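Local coordinates for 462aa long hypothetical selenium-binding protein (Sulfolobus tokodaii, PDB 2ECE) that is of uncertain function but may bind selenium, and folds as a beta-propeller, at residues Pro10-Ser15 with Trp78-Ser83; Thr142-Pro147 with Asp192-Leu197; Val395-Ser400 with Val419-Asn424; Gly360-Gly365 with Leu429-Glu434. One frame throughout, in Å; residues are numbered along the deposited sequence.

In the fold
The chain folds as a beta-propeller of seven sheets. The last strand, 443-449, completes the sheet begun by 27-33, so the ring is closed between its two ends. Contact 1 closes the first loop, bringing the N-terminal segment back to the loop after strand 77-78. Contact 2 comes next in series and joins the first strands of two successive blades. The Cys81-Cys145 disulfide ties it to contact 1. Contact 4 opens at strand 357-363 and spans a blade boundary. Contact 3 lies wholly within its span and pairs the two middle strands of the last blade. Contacts 3 and 4 have centres about 7 Å apart and share one sheet, through neighbouring strands 417-423 and 429-438.

Contact 1 (Pro10-Ser15 with Trp78-Ser83); sequences PTFYPS and WNACSS
Thr11 makes a light start, its carbonyl O 4.0 Å from Ser82 OG. Arg95 donates a hydrogen bond to the same carbonyl. Phe12 follows and lays its ring against the backbone of Cys81. Cys81 O sits over one face, displaced toward the rim, 3.5 Å from Phe12 CE1. CG of Phe12 is anti to its own carbonyl carbon (chi1 -74°), and the ring extends far enough for Phe12 CZ to come 4.0 Å from Ala80 CB. The contact joins the N-terminal loop of the beta-propeller to the loop that leaves strand 77-78, the first strand of a blade. Cys81 there is disulfide-bonded to Cys145. Tyr13 gives the direct polar link. Tyr13 N donates to Ser82 OG at 2.8 Å, nearly straight at 167°. Asp457 is a second partner of that hydroxyl. The Tyr13 ring also touches it, with CD1 3.4 Å from Ser82 OG, while the phenol OH bonds to Gly451 O. At Pro14, water 1 lies 3.1 Å from Pro14 O and 2.9 Å from Ser82 O.

Contact 2 (Thr142-Pro147 with Asp192-Leu197); sequences TVHCGP and DFWWNL
Strands 142-145 and 193-196 run in nearly the same direction, at 25°, with axes 8.0 Å apart. They splay as they go: Thr142 CA and Asp192 CA are 5.8 Å apart, Gly146 CA and Leu197 CA 8.7 Å. No backbone hydrogen bond joins them, and side chains fill the space between. Thr142 OG1 donates to Asp192 OD1 at 2.6 Å, on the anti side and tilted somewhat out of the carboxylate plane. Asp192 OD2 is held by Leu256 N and by water 2, which also bonds His144 NE2. These are the first strands of adjacent propeller blades, and His144 is the centre of an aromatic cluster between them. Its ring stacks face-to-face on the five-membered ring of Trp194, centroids 3.6 Å apart and planes at 16°. It turns an edge to the face of Phe193, almost at right angles. Phe193 CG lies between backbone N and carbonyl carbon (chi1 77°), which brings its ring back against His144. A leucine in place of Trp194 would probably leave one face of the imidazole without its stacking partner and set the ring freer to turn. Trp195 offers its edge to Cys145 O, 3.5 Å from Trp195 CZ2, and its NE1 bonds to Ser458 OG. Beyond it Pro147 CG, on the proline ring, meets the branch end Leu197 CD1 at 3.9 Å.

Contact 3 (Val395-Ser400 with Val419-Asn424); sequences VYVTNS and VKLNAN
Strands 395-398 and 419-423 pair antiparallel, at 150° with axes 4.7 Å apart, as the two middle strands of the last propeller blade. Val395 with Leu421 and Val397 with Val419 are hydrogen-bonded pairs, each joined by two bonds. Val397 N reaches Val419 O at 2.7 Å, in the carbonyl plane. Val395 N meets Leu421 O at 3.0 Å, tilted 28° from the Leu421 carbonyl plane. The side chains of these four residues share one face. There Leu421 crosses Val397, with Leu421 CD1 3.9 Å from Val397 CG2, and Leu421 CB lies 3.9 Å from Val395 CB. Ala423 CB borders the patch, and Tyr336 of the neighbouring blade packs on it and on Val395. Tyr396 and Lys420 form the non-hydrogen-bonded pair between, on the other face. They lie side by side and point the same way, with Tyr396 CE1 3.9 Å from Lys420 CD. The lysine chain bends at chi3. Glu25 bonds the phenol and Tyr57 the amine. Water 4 bridges them, 2.8 Å from Tyr396 OH and 2.8 Å from Lys420 NZ.

Contact 4 (Gly360-Gly365 with Leu429-Glu434); sequences GKVKLG and LEIDKE
Val362, Leu429 and Ile431 carry most of this contact between the outermost strands of two neighbouring blades. Strands 360-363 and 429-432 run in roughly the same direction, at 33°, with axes 6.1 Å apart. Val362 sits in the middle and points across. Val362 CG1, anti to the carbonyl carbon (chi1 -65°), rests 3.5 Å from Leu429 O. Val362 CB lies 3.9 Å from Ile431 CG1, the two branched side chains meeting at a slant. Leu429 fills the start of the seam, with Leu429 CB 4.0 Å from Gly360 CA. Gly360 has no side chain, and this lets Leu429 CB come so near. Ile431 works at the far end. Ile431 CD1 passes Leu364 CD2 at 3.7 Å, the side chains sliding by in opposite directions, and also touches Lys363 O at 3.8 Å. Leu421 of the adjacent strand packs on all three leading residues. With alanine at Ile431, Val362 and Leu364 would probably lose the side chain that joins them, and a gap is likely to open between the blades. Lys361, Lys363 and Glu430 point away and are exposed. Water 5 makes weak bonds to both backbones, 3.3 Å from Lys361 O and 3.3 Å from Leu429 O. No direct hydrogen bond crosses, so the blades are held together here by apolar packing of aliphatic side chains, with the charged side chains directed away.

Contact 1 (Pro10-Ser15 with Trp78-Ser83)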
loop_
_atom_site.group_PDB
_atom_site.type_symbol
_atom_site.label_atom_id
_atom_site.label_comp_id
_atom_site.label_asym_id
_atom_site.label_seq_id
_atom_site.Cartn_x
_atom_site.Cartn_y
_atom_site.Cartn_z
ATOM N N PRO A 10 -14.294 0.215 -20.046
ATOM C CA PRO A 10 -14.994 -0.915 -19.429
ATOM C C PRO A 10 -14.508 -1.288 -18.025
ATOM O O PRO A 10 -15.172 -2.045 -17.320
ATOM C CB PRO A 10 -14.792 -2.040 -20.443
ATOM C CG PRO A 10 -13.476 -1.690 -21.073
ATOM C CD PRO A 10 -13.618 -0.203 -21.286
ATOM N N THR A 11 -13.358 -0.765 -17.608
ATOM C CA THR A 11 -12.867 -1.083 -16.271
ATOM C C THR A 11 -13.269 -0.029 -15.239
ATOM O O THR A 11 -12.890 -0.120 -14.072
ATOM C CB THR A 11 -11.340 -1.260 -16.248
ATOM O OG1 THR A 11 -10.711 -0.050 -16.678
ATOM C CG2 THR A 11 -10.929 -2.409 -17.164
ATOM N N PHE A 12 -14.021 0.982 -15.672
ATOM C CA PHE A 12 -14.502 2.002 -14.746
ATOM C C PHE A 12 -15.815 1.456 -14.191
ATOM O O PHE A 12 -16.715 1.100 -14.952
ATOM C CB PHE A 12 -14.783 3.327 -15.456
ATOM C CG PHE A 12 -13.552 4.099 -15.848
ATOM C CD1 PHE A 12 -12.276 3.647 -15.516
ATOM C CD2 PHE A 12 -13.674 5.289 -16.559
ATOM C CE1 PHE A 12 -11.142 4.369 -15.887
ATOM C CE2 PHE A 12 -12.551 6.017 -16.933
ATOM C CZ PHE A 12 -11.275 5.554 -16.596
ATOM N N TYR A 13 -15.923 1.390 -12.871
ATOM C CA TYR A 13 -17.127 0.876 -12.236
ATOM C C TYR A 13 -17.767 1.991 -11.419
ATOM O O TYR A 13 -17.086 2.673 -10.657
ATOM C CB TYR A 13 -16.764 -0.308 -11.329
ATOM C CG TYR A 13 -15.717 -1.228 -11.927
ATOM C CD1 TYR A 13 -14.414 -1.256 -11.416
ATOM C CD2 TYR A 13 -16.020 -2.056 -13.013
ATOM C CE1 TYR A 13 -13.432 -2.087 -11.965
ATOM C CE2 TYR A 13 -15.047 -2.893 -13.578
ATOM C CZ TYR A 13 -13.752 -2.903 -13.045
ATOM O OH TYR A 13 -12.792 -3.727 -13.587
ATOM N N PRO A 14 -19.087 2.199 -11.571
ATOM C CA PRO A 14 -19.763 3.260 -10.812
ATOM C C PRO A 14 -19.699 3.015 -9.310
ATOM O O PRO A 14 -19.466 3.934 -8.526
ATOM C CB PRO A 14 -21.213 3.184 -11.311
ATOM C CG PRO A 14 -21.099 2.551 -12.660
ATOM C CD PRO A 14 -20.044 1.496 -12.442
ATOM N N SER A 15 -19.890 1.760 -8.929
ATOM C CA SER A 15 -19.936 1.378 -7.526
ATOM C C SER A 15 -19.196 0.094 -7.189
ATOM O O SER A 15 -18.798 -0.662 -8.077
ATOM C CB SER A 15 -21.386 1.174 -7.135
ATOM O OG SER A 15 -21.952 0.211 -8.004
ATOM N N TRP A 78 -2.776 3.699 -11.122
ATOM C CA TRP A 78 -3.217 4.035 -12.473
ATOM C C TRP A 78 -3.419 5.526 -12.669
ATOM O O TRP A 78 -3.658 6.258 -11.711
ATOM C CB TRP A 78 -4.538 3.335 -12.788
ATOM C CG TRP A 78 -4.465 1.848 -12.741
ATOM C CD1 TRP A 78 -4.815 1.041 -11.699
ATOM C CD2 TRP A 78 -4.066 0.985 -13.806
ATOM N NE1 TRP A 78 -4.667 -0.276 -12.056
ATOM C CE2 TRP A 78 -4.209 -0.340 -13.345
ATOM C CE3 TRP A 78 -3.602 1.205 -15.112
ATOM C CZ2 TRP A 78 -3.907 -1.449 -14.145
ATOM C CZ3 TRP A 78 -3.301 0.098 -15.909
ATOM C CH2 TRP A 78 -3.457 -1.210 -15.419
ATOM N N ASN A 79 -3.344 5.966 -13.924
ATOM C CA ASN A 79 -3.548 7.371 -14.256
ATOM C C ASN A 79 -5.019 7.731 -14.037
ATOM O O ASN A 79 -5.344 8.845 -13.634
ATOM C CB ASN A 79 -3.171 7.637 -15.721
ATOM C CG ASN A 79 -4.094 6.925 -16.696
ATOM O OD1 ASN A 79 -4.162 5.697 -16.712
ATOM N ND2 ASN A 79 -4.812 7.696 -17.512
ATOM N N ALA A 80 -5.909 6.781 -14.310
ATOM C CA ALA A 80 -7.340 7.012 -14.149
ATOM C C ALA A 80 -8.049 5.739 -13.726
ATOM O O ALA A 80 -7.600 4.630 -14.025
ATOM C CB ALA A 80 -7.947 7.537 -15.460
ATOM N N CYS A 81 -9.167 5.903 -13.031
ATOM C CA CYS A 81 -9.920 4.754 -12.577
ATOM C C CYS A 81 -11.406 5.061 -12.397
ATOM O O CYS A 81 -11.905 6.036 -12.950
ATOM C CB CYS A 81 -9.294 4.219 -11.290
ATOM S SG CYS A 81 -9.090 5.391 -9.911
ATOM N N SER A 82 -12.111 4.234 -11.627
ATOM C CA SER A 82 -13.551 4.419 -11.426
ATOM C C SER A 82 -13.977 5.822 -10.991
ATOM O O SER A 82 -15.109 6.244 -11.249
ATOM C CB SER A 82 -14.076 3.384 -10.426
ATOM O OG SER A 82 -13.953 2.074 -10.960
ATOM N N SER A 83 -13.075 6.541 -10.332
ATOM C CA SER A 83 -13.370 7.891 -9.869
ATOM C C SER A 83 -13.725 8.822 -11.029
ATOM O O SER A 83 -14.316 9.878 -10.813
ATOM C CB SER A 83 -12.173 8.458 -9.108
ATOM O OG SER A 83 -11.024 8.505 -9.947
HETATM O O HOH W 1 -17.432 5.957 -9.599
#

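Contact 2 (Thr142-Pro147 with Asp192-Leu197)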
loop_
_atom_site.group_PDB
_atom_site.type_symbol
_atom_site.label_atom_id
_atom_site.label_comp_id
_atom_site.label_asym_id
_atom_site.label_seq_id
_atom_site.Cartn_x
_atom_site.Cartn_y
_atom_site.Cartn_z
ATOM N N THR A 142 2.557 6.915 -2.091
ATOM C CA THR A 142 1.244 6.521 -2.606
ATOM C C THR A 142 0.751 7.268 -3.847
ATOM O O THR A 142 0.911 8.482 -3.952
ATOM C CB THR A 142 0.164 6.680 -1.511
ATOM O OG1 THR A 142 0.550 5.929 -0.348
ATOM C CG2 THR A 142 -1.218 6.183 -2.023
ATOM N N VAL A 143 0.146 6.527 -4.776
ATOM C CA VAL A 143 -0.430 7.111 -5.984
ATOM C C VAL A 143 -1.915 6.769 -6.036
ATOM O O VAL A 143 -2.286 5.602 -5.895
ATOM C CB VAL A 143 0.198 6.546 -7.274
ATOM C CG1 VAL A 143 -0.487 7.172 -8.493
ATOM C CG2 VAL A 143 1.683 6.822 -7.295
ATOM N N HIS A 144 -2.758 7.781 -6.229
ATOM C CA HIS A 144 -4.197 7.572 -6.336
ATOM C C HIS A 144 -4.754 8.338 -7.532
ATOM O O HIS A 144 -4.374 9.488 -7.771
ATOM C CB HIS A 144 -4.917 8.029 -5.060
ATOM C CG HIS A 144 -4.928 6.998 -3.974
ATOM N ND1 HIS A 144 -5.387 5.713 -4.180
ATOM C CD2 HIS A 144 -4.548 7.057 -2.675
ATOM C CE1 HIS A 144 -5.287 5.024 -3.057
ATOM N NE2 HIS A 144 -4.781 5.817 -2.126
ATOM N N CYS A 145 -5.651 7.695 -8.276
ATOM C CA CYS A 145 -6.284 8.308 -9.451
ATOM C C CYS A 145 -7.543 9.053 -8.998
ATOM O O CYS A 145 -8.500 8.442 -8.519
ATOM C CB CYS A 145 -6.639 7.220 -10.498
ATOM S SG CYS A 145 -7.068 5.618 -9.732
ATOM N N GLY A 146 -7.534 10.375 -9.130
ATOM C CA GLY A 146 -8.688 11.162 -8.732
ATOM C C GLY A 146 -9.490 11.588 -9.949
ATOM O O GLY A 146 -9.049 11.377 -11.081
ATOM N N PRO A 147 -10.676 12.181 -9.754
ATOM C CA PRO A 147 -11.515 12.625 -10.871
ATOM C C PRO A 147 -10.850 13.767 -11.631
ATOM O O PRO A 147 -10.888 13.832 -12.861
ATOM C CB PRO A 147 -12.790 13.119 -10.182
ATOM C CG PRO A 147 -12.771 12.445 -8.830
ATOM C CD PRO A 147 -11.316 12.494 -8.466
ATOM N N ASP A 192 0.655 7.896 3.751
ATOM C CA ASP A 192 -0.395 7.428 2.846
ATOM C C ASP A 192 -1.548 8.416 2.884
ATOM O O ASP A 192 -1.547 9.356 3.676
ATOM C CB ASP A 192 -0.883 6.017 3.248
ATOM C CG ASP A 192 -1.857 5.424 2.235
ATOM O OD1 ASP A 192 -1.618 5.582 1.015
ATOM O OD2 ASP A 192 -2.850 4.790 2.655
ATOM N N PHE A 193 -2.521 8.217 2.010
ATOM C CA PHE A 193 -3.686 9.084 1.961
ATOM C C PHE A 193 -4.735 8.441 1.085
ATOM O O PHE A 193 -4.431 7.580 0.269
ATOM C CB PHE A 193 -3.342 10.452 1.348
ATOM C CG PHE A 193 -3.207 10.434 -0.167
ATOM C CD1 PHE A 193 -2.029 10.001 -0.777
ATOM C CD2 PHE A 193 -4.269 10.830 -0.980
ATOM C CE1 PHE A 193 -1.911 9.963 -2.177
ATOM C CE2 PHE A 193 -4.162 10.797 -2.381
ATOM C CZ PHE A 193 -2.980 10.362 -2.979
ATOM N N TRP A 194 -5.977 8.850 1.284
ATOM C CA TRP A 194 -7.067 8.409 0.439
ATOM C C TRP A 194 -8.237 9.350 0.668
ATOM O O TRP A 194 -8.065 10.416 1.259
ATOM C CB TRP A 194 -7.469 6.940 0.654
ATOM C CG TRP A 194 -7.934 6.364 -0.670
ATOM C CD1 TRP A 194 -8.291 7.087 -1.777
ATOM C CD2 TRP A 194 -8.075 4.979 -1.038
ATOM N NE1 TRP A 194 -8.639 6.246 -2.806
ATOM C CE2 TRP A 194 -8.517 4.950 -2.385
ATOM C CE3 TRP A 194 -7.869 3.764 -0.368
ATOM C CZ2 TRP A 194 -8.762 3.755 -3.074
ATOM C CZ3 TRP A 194 -8.116 2.566 -1.059
ATOM C CH2 TRP A 194 -8.556 2.577 -2.397
ATOM N N TRP A 195 -9.426 8.975 0.224
ATOM C CA TRP A 195 -10.535 9.894 0.354
ATOM C C TRP A 195 -11.908 9.246 0.246
ATOM O O TRP A 195 -12.040 8.051 -0.027
ATOM C CB TRP A 195 -10.395 10.957 -0.753
ATOM C CG TRP A 195 -10.101 10.348 -2.146
ATOM C CD1 TRP A 195 -10.731 9.280 -2.718
ATOM C CD2 TRP A 195 -9.111 10.782 -3.110
ATOM N NE1 TRP A 195 -10.206 9.016 -3.963
ATOM C CE2 TRP A 195 -9.211 9.920 -4.230
ATOM C CE3 TRP A 195 -8.155 11.809 -3.135
ATOM C CZ2 TRP A 195 -8.391 10.054 -5.365
ATOM C CZ3 TRP A 195 -7.332 11.943 -4.273
ATOM C CH2 TRP A 195 -7.461 11.065 -5.368
ATOM N N ASN A 196 -12.921 10.065 0.486
ATOM C CA ASN A 196 -14.313 9.691 0.321
ATOM C C ASN A 196 -14.687 10.851 -0.591
ATOM O O ASN A 196 -14.878 11.978 -0.131
ATOM C CB ASN A 196 -15.105 9.781 1.623
ATOM C CG ASN A 196 -16.570 9.435 1.419
ATOM O OD1 ASN A 196 -17.242 10.033 0.578
ATOM N ND2 ASN A 196 -17.070 8.465 2.178
ATOM N N LEU A 197 -14.764 10.578 -1.886
ATOM C CA LEU A 197 -15.034 11.624 -2.862
ATOM C C LEU A 197 -16.343 12.400 -2.752
ATOM O O LEU A 197 -16.329 13.624 -2.757
ATOM C CB LEU A 197 -14.865 11.059 -4.281
ATOM C CG LEU A 197 -13.421 10.624 -4.592
ATOM C CD1 LEU A 197 -13.367 9.871 -5.914
ATOM C CD2 LEU A 197 -12.517 11.843 -4.635
HETATM O O HOH W 2 -4.453 4.466 0.500
HETATM O O HOH W 3 -9.374 6.756 -6.319
#

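Contact 3 (Val395-Ser400 with Val419-Asn424)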
loop_
_atom_site.group_PDB
_atom_site.type_symbol
_atom_site.label_atom_id
_atom_site.label_comp_id
_atom_site.label_asym_id
_atom_site.label_seq_id
_atom_site.Cartn_x
_atom_site.Cartn_y
_atom_site.Cartn_z
ATOM N N VAL A 395 -6.370 -13.314 -2.778
ATOM C CA VAL A 395 -5.528 -12.330 -2.107
ATOM C C VAL A 395 -4.085 -12.591 -2.524
ATOM O O VAL A 395 -3.570 -13.692 -2.349
ATOM C CB VAL A 395 -5.619 -12.436 -0.566
ATOM C CG1 VAL A 395 -4.790 -11.322 0.080
ATOM C CG2 VAL A 395 -7.067 -12.347 -0.113
ATOM N N TYR A 396 -3.443 -11.585 -3.105
ATOM C CA TYR A 396 -2.062 -11.722 -3.539
ATOM C C TYR A 396 -1.178 -11.141 -2.441
ATOM O O TYR A 396 -1.518 -10.127 -1.835
ATOM C CB TYR A 396 -1.874 -11.000 -4.867
ATOM C CG TYR A 396 -2.704 -11.612 -5.980
ATOM C CD1 TYR A 396 -2.238 -12.712 -6.698
ATOM C CD2 TYR A 396 -3.980 -11.123 -6.282
ATOM C CE1 TYR A 396 -3.018 -13.311 -7.689
ATOM C CE2 TYR A 396 -4.770 -11.719 -7.274
ATOM C CZ TYR A 396 -4.281 -12.808 -7.971
ATOM O OH TYR A 396 -5.039 -13.383 -8.969
ATOM N N VAL A 397 -0.046 -11.788 -2.188
ATOM C CA VAL A 397 0.849 -11.371 -1.115
ATOM C C VAL A 397 2.319 -11.285 -1.526
ATOM O O VAL A 397 2.839 -12.213 -2.150
ATOM C CB VAL A 397 0.763 -12.374 0.060
ATOM C CG1 VAL A 397 1.469 -11.812 1.282
ATOM C CG2 VAL A 397 -0.700 -12.713 0.362
ATOM N N THR A 398 2.979 -10.173 -1.194
ATOM C CA THR A 398 4.413 -10.019 -1.471
ATOM C C THR A 398 5.104 -9.811 -0.113
ATOM O O THR A 398 4.421 -9.655 0.902
ATOM C CB THR A 398 4.723 -8.862 -2.445
ATOM O OG1 THR A 398 4.217 -7.627 -1.918
ATOM C CG2 THR A 398 4.109 -9.161 -3.815
ATOM N N ASN A 399 6.432 -9.754 -0.082
ATOM C CA ASN A 399 7.123 -9.725 1.215
ATOM C C ASN A 399 8.135 -8.657 1.611
ATOM O O ASN A 399 8.722 -8.753 2.693
ATOM C CB ASN A 399 7.790 -11.086 1.406
ATOM C CG ASN A 399 8.838 -11.365 0.342
ATOM O OD1 ASN A 399 8.685 -10.959 -0.817
ATOM N ND2 ASN A 399 9.906 -12.060 0.724
ATOM N N SER A 400 8.360 -7.659 0.767
ATOM C CA SER A 400 9.323 -6.621 1.096
ATOM C C SER A 400 8.655 -5.355 1.629
ATOM O O SER A 400 7.594 -4.962 1.155
ATOM C CB SER A 400 10.159 -6.290 -0.138
ATOM O OG SER A 400 11.012 -5.194 0.123
ATOM N N VAL A 419 2.639 -14.760 -3.282
ATOM C CA VAL A 419 1.802 -15.879 -2.914
ATOM C C VAL A 419 0.342 -15.543 -3.156
ATOM O O VAL A 419 -0.060 -14.376 -3.057
ATOM C CB VAL A 419 2.021 -16.216 -1.424
ATOM C CG1 VAL A 419 0.826 -16.961 -0.858
ATOM C CG2 VAL A 419 3.292 -17.046 -1.272
ATOM N N LYS A 420 -0.445 -16.562 -3.491
ATOM C CA LYS A 420 -1.867 -16.365 -3.704
ATOM C C LYS A 420 -2.634 -17.104 -2.621
ATOM O O LYS A 420 -2.316 -18.247 -2.284
ATOM C CB LYS A 420 -2.318 -16.865 -5.079
ATOM C CG LYS A 420 -3.823 -16.693 -5.270
ATOM C CD LYS A 420 -4.290 -16.823 -6.717
ATOM C CE LYS A 420 -4.499 -18.267 -7.151
ATOM N NZ LYS A 420 -5.239 -18.340 -8.453
ATOM N N LEU A 421 -3.632 -16.430 -2.068
ATOM C CA LEU A 421 -4.473 -17.003 -1.032
ATOM C C LEU A 421 -5.878 -17.088 -1.605
ATOM O O LEU A 421 -6.278 -16.249 -2.408
ATOM C CB LEU A 421 -4.490 -16.101 0.203
ATOM C CG LEU A 421 -3.156 -15.721 0.847
ATOM C CD1 LEU A 421 -3.415 -14.847 2.067
ATOM C CD2 LEU A 421 -2.400 -16.981 1.247
ATOM N N ASN A 422 -6.622 -18.110 -1.206
ATOM C CA ASN A 422 -7.990 -18.270 -1.668
ATOM C C ASN A 422 -8.859 -17.889 -0.477
ATOM O O ASN A 422 -8.822 -18.548 0.560
ATOM C CB ASN A 422 -8.239 -19.719 -2.092
ATOM C CG ASN A 422 -7.478 -20.093 -3.355
ATOM O OD1 ASN A 422 -6.757 -21.090 -3.384
ATOM N ND2 ASN A 422 -7.643 -19.296 -4.408
ATOM N N ALA A 423 -9.614 -16.803 -0.614
ATOM C CA ALA A 423 -10.465 -16.333 0.474
ATOM C C ALA A 423 -11.909 -16.777 0.290
ATOM O O ALA A 423 -12.454 -16.728 -0.817
ATOM C CB ALA A 423 -10.393 -14.818 0.575
ATOM N N ASN A 424 -12.521 -17.201 1.388
ATOM C CA ASN A 424 -13.900 -17.671 1.375
ATOM C C ASN A 424 -14.874 -16.526 1.629
ATOM O O ASN A 424 -14.825 -15.881 2.675
ATOM C CB ASN A 424 -14.090 -18.750 2.445
ATOM C CG ASN A 424 -15.420 -19.466 2.319
ATOM O OD1 ASN A 424 -16.475 -18.833 2.263
ATOM N ND2 ASN A 424 -15.376 -20.794 2.276
HETATM O O HOH W 4 -5.126 -16.027 -9.965
#

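Contact 4 (Gly360-Gly365 with Leu429-Glu434)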
loop_
_atom_site.group_PDB
_atom_site.type_symbol
_atom_site.label_atom_id
_atom_site.label_comp_id
_atom_site.label_asym_id
_atom_site.label_seq_id
_atom_site.Cartn_x
_atom_site.Cartn_y
_atom_site.Cartn_z
ATOM N N GLY A 360 -9.998 -15.958 9.553
ATOM C CA GLY A 360 -9.015 -16.640 8.729
ATOM C C GLY A 360 -7.591 -16.231 9.057
ATOM O O GLY A 360 -7.325 -15.058 9.323
ATOM N N LYS A 361 -6.673 -17.196 9.027
ATOM C CA LYS A 361 -5.268 -16.938 9.333
ATOM C C LYS A 361 -4.339 -17.959 8.675
ATOM O O LYS A 361 -4.533 -19.165 8.823
ATOM C CB LYS A 361 -5.048 -16.975 10.847
ATOM C CG LYS A 361 -3.591 -16.814 11.268
ATOM C CD LYS A 361 -3.345 -17.224 12.718
ATOM C CE LYS A 361 -4.126 -16.381 13.713
ATOM N NZ LYS A 361 -3.826 -16.789 15.111
ATOM N N VAL A 362 -3.342 -17.477 7.941
ATOM C CA VAL A 362 -2.373 -18.367 7.314
ATOM C C VAL A 362 -0.977 -17.940 7.757
ATOM O O VAL A 362 -0.751 -16.775 8.094
ATOM C CB VAL A 362 -2.455 -18.336 5.765
ATOM C CG1 VAL A 362 -3.801 -18.874 5.308
ATOM C CG2 VAL A 362 -2.230 -16.922 5.252
ATOM N N LYS A 363 -0.047 -18.890 7.777
ATOM C CA LYS A 363 1.325 -18.609 8.186
ATOM C C LYS A 363 2.259 -18.653 6.986
ATOM O O LYS A 363 2.258 -19.616 6.224
ATOM C CB LYS A 363 1.801 -19.630 9.227
ATOM C CG LYS A 363 0.891 -19.796 10.429
ATOM C CD LYS A 363 1.478 -20.822 11.389
ATOM C CE LYS A 363 0.428 -21.379 12.326
ATOM N NZ LYS A 363 -0.226 -20.309 13.124
ATOM N N LEU A 364 3.059 -17.606 6.830
ATOM C CA LEU A 364 4.003 -17.511 5.724
ATOM C C LEU A 364 5.264 -16.824 6.241
ATOM O O LEU A 364 5.197 -15.700 6.746
ATOM C CB LEU A 364 3.398 -16.688 4.581
ATOM C CG LEU A 364 2.152 -17.209 3.857
ATOM C CD1 LEU A 364 1.521 -16.077 3.047
ATOM C CD2 LEU A 364 2.530 -18.380 2.946
ATOM N N GLY A 365 6.406 -17.500 6.117
ATOM C CA GLY A 365 7.664 -16.936 6.585
ATOM C C GLY A 365 7.565 -16.402 8.004
ATOM O O GLY A 365 7.022 -17.068 8.884
ATOM N N LEU A 429 -9.626 -18.611 4.957
ATOM C CA LEU A 429 -8.422 -18.214 4.220
ATOM C C LEU A 429 -7.483 -19.409 4.030
ATOM O O LEU A 429 -7.072 -20.034 5.005
ATOM C CB LEU A 429 -7.666 -17.128 4.990
ATOM C CG LEU A 429 -7.357 -15.761 4.368
ATOM C CD1 LEU A 429 -6.121 -15.199 5.059
ATOM C CD2 LEU A 429 -7.121 -15.871 2.872
ATOM N N GLU A 430 -7.139 -19.715 2.782
ATOM C CA GLU A 430 -6.235 -20.827 2.479
ATOM C C GLU A 430 -5.133 -20.377 1.526
ATOM O O GLU A 430 -5.335 -19.476 0.710
ATOM C CB GLU A 430 -6.991 -21.983 1.811
ATOM C CG GLU A 430 -8.046 -22.684 2.666
ATOM C CD GLU A 430 -7.453 -23.423 3.851
ATOM O OE1 GLU A 430 -6.325 -23.951 3.727
ATOM O OE2 GLU A 430 -8.127 -23.487 4.903
ATOM N N ILE A 431 -3.970 -21.012 1.624
ATOM C CA ILE A 431 -2.852 -20.697 0.743
ATOM C C ILE A 431 -3.029 -21.519 -0.526
ATOM O O ILE A 431 -3.223 -22.731 -0.457
ATOM C CB ILE A 431 -1.496 -21.096 1.368
ATOM C CG1 ILE A 431 -1.283 -20.369 2.694
ATOM C CG2 ILE A 431 -0.369 -20.770 0.412
ATOM C CD1 ILE A 431 -0.124 -20.931 3.507
ATOM N N ASP A 432 -2.978 -20.879 -1.685
ATOM C CA ASP A 432 -3.106 -21.636 -2.919
ATOM C C ASP A 432 -1.780 -22.373 -3.062
ATOM O O ASP A 432 -0.720 -21.752 -3.057
ATOM C CB ASP A 432 -3.308 -20.715 -4.118
ATOM C CG ASP A 432 -3.707 -21.476 -5.365
ATOM O OD1 ASP A 432 -4.904 -21.794 -5.501
ATOM O OD2 ASP A 432 -2.828 -21.772 -6.200
ATOM N N LYS A 433 -1.842 -23.694 -3.178
ATOM C CA LYS A 433 -0.641 -24.512 -3.300
ATOM C C LYS A 433 0.044 -24.384 -4.659
ATOM O O LYS A 433 1.270 -24.303 -4.737
ATOM C CB LYS A 433 -0.991 -25.986 -3.045
ATOM C CG LYS A 433 0.198 -26.935 -3.113
ATOM C CD LYS A 433 -0.264 -28.371 -3.332
ATOM C CE LYS A 433 0.914 -29.331 -3.443
ATOM N NZ LYS A 433 1.849 -28.961 -4.550
ATOM N N GLU A 434 -0.750 -24.350 -5.722
ATOM C CA GLU A 434 -0.227 -24.277 -7.082
ATOM C C GLU A 434 0.449 -22.969 -7.499
ATOM O O GLU A 434 1.495 -22.992 -8.153
ATOM C CB GLU A 434 -1.343 -24.599 -8.079
ATOM C CG GLU A 434 -2.262 -25.734 -7.633
ATOM C CD GLU A 434 -3.377 -25.258 -6.713
ATOM O OE1 GLU A 434 -4.310 -24.579 -7.202
ATOM O OE2 GLU A 434 -3.322 -25.556 -5.499
HETATM O O HOH W 5 -5.339 -21.910 7.132
#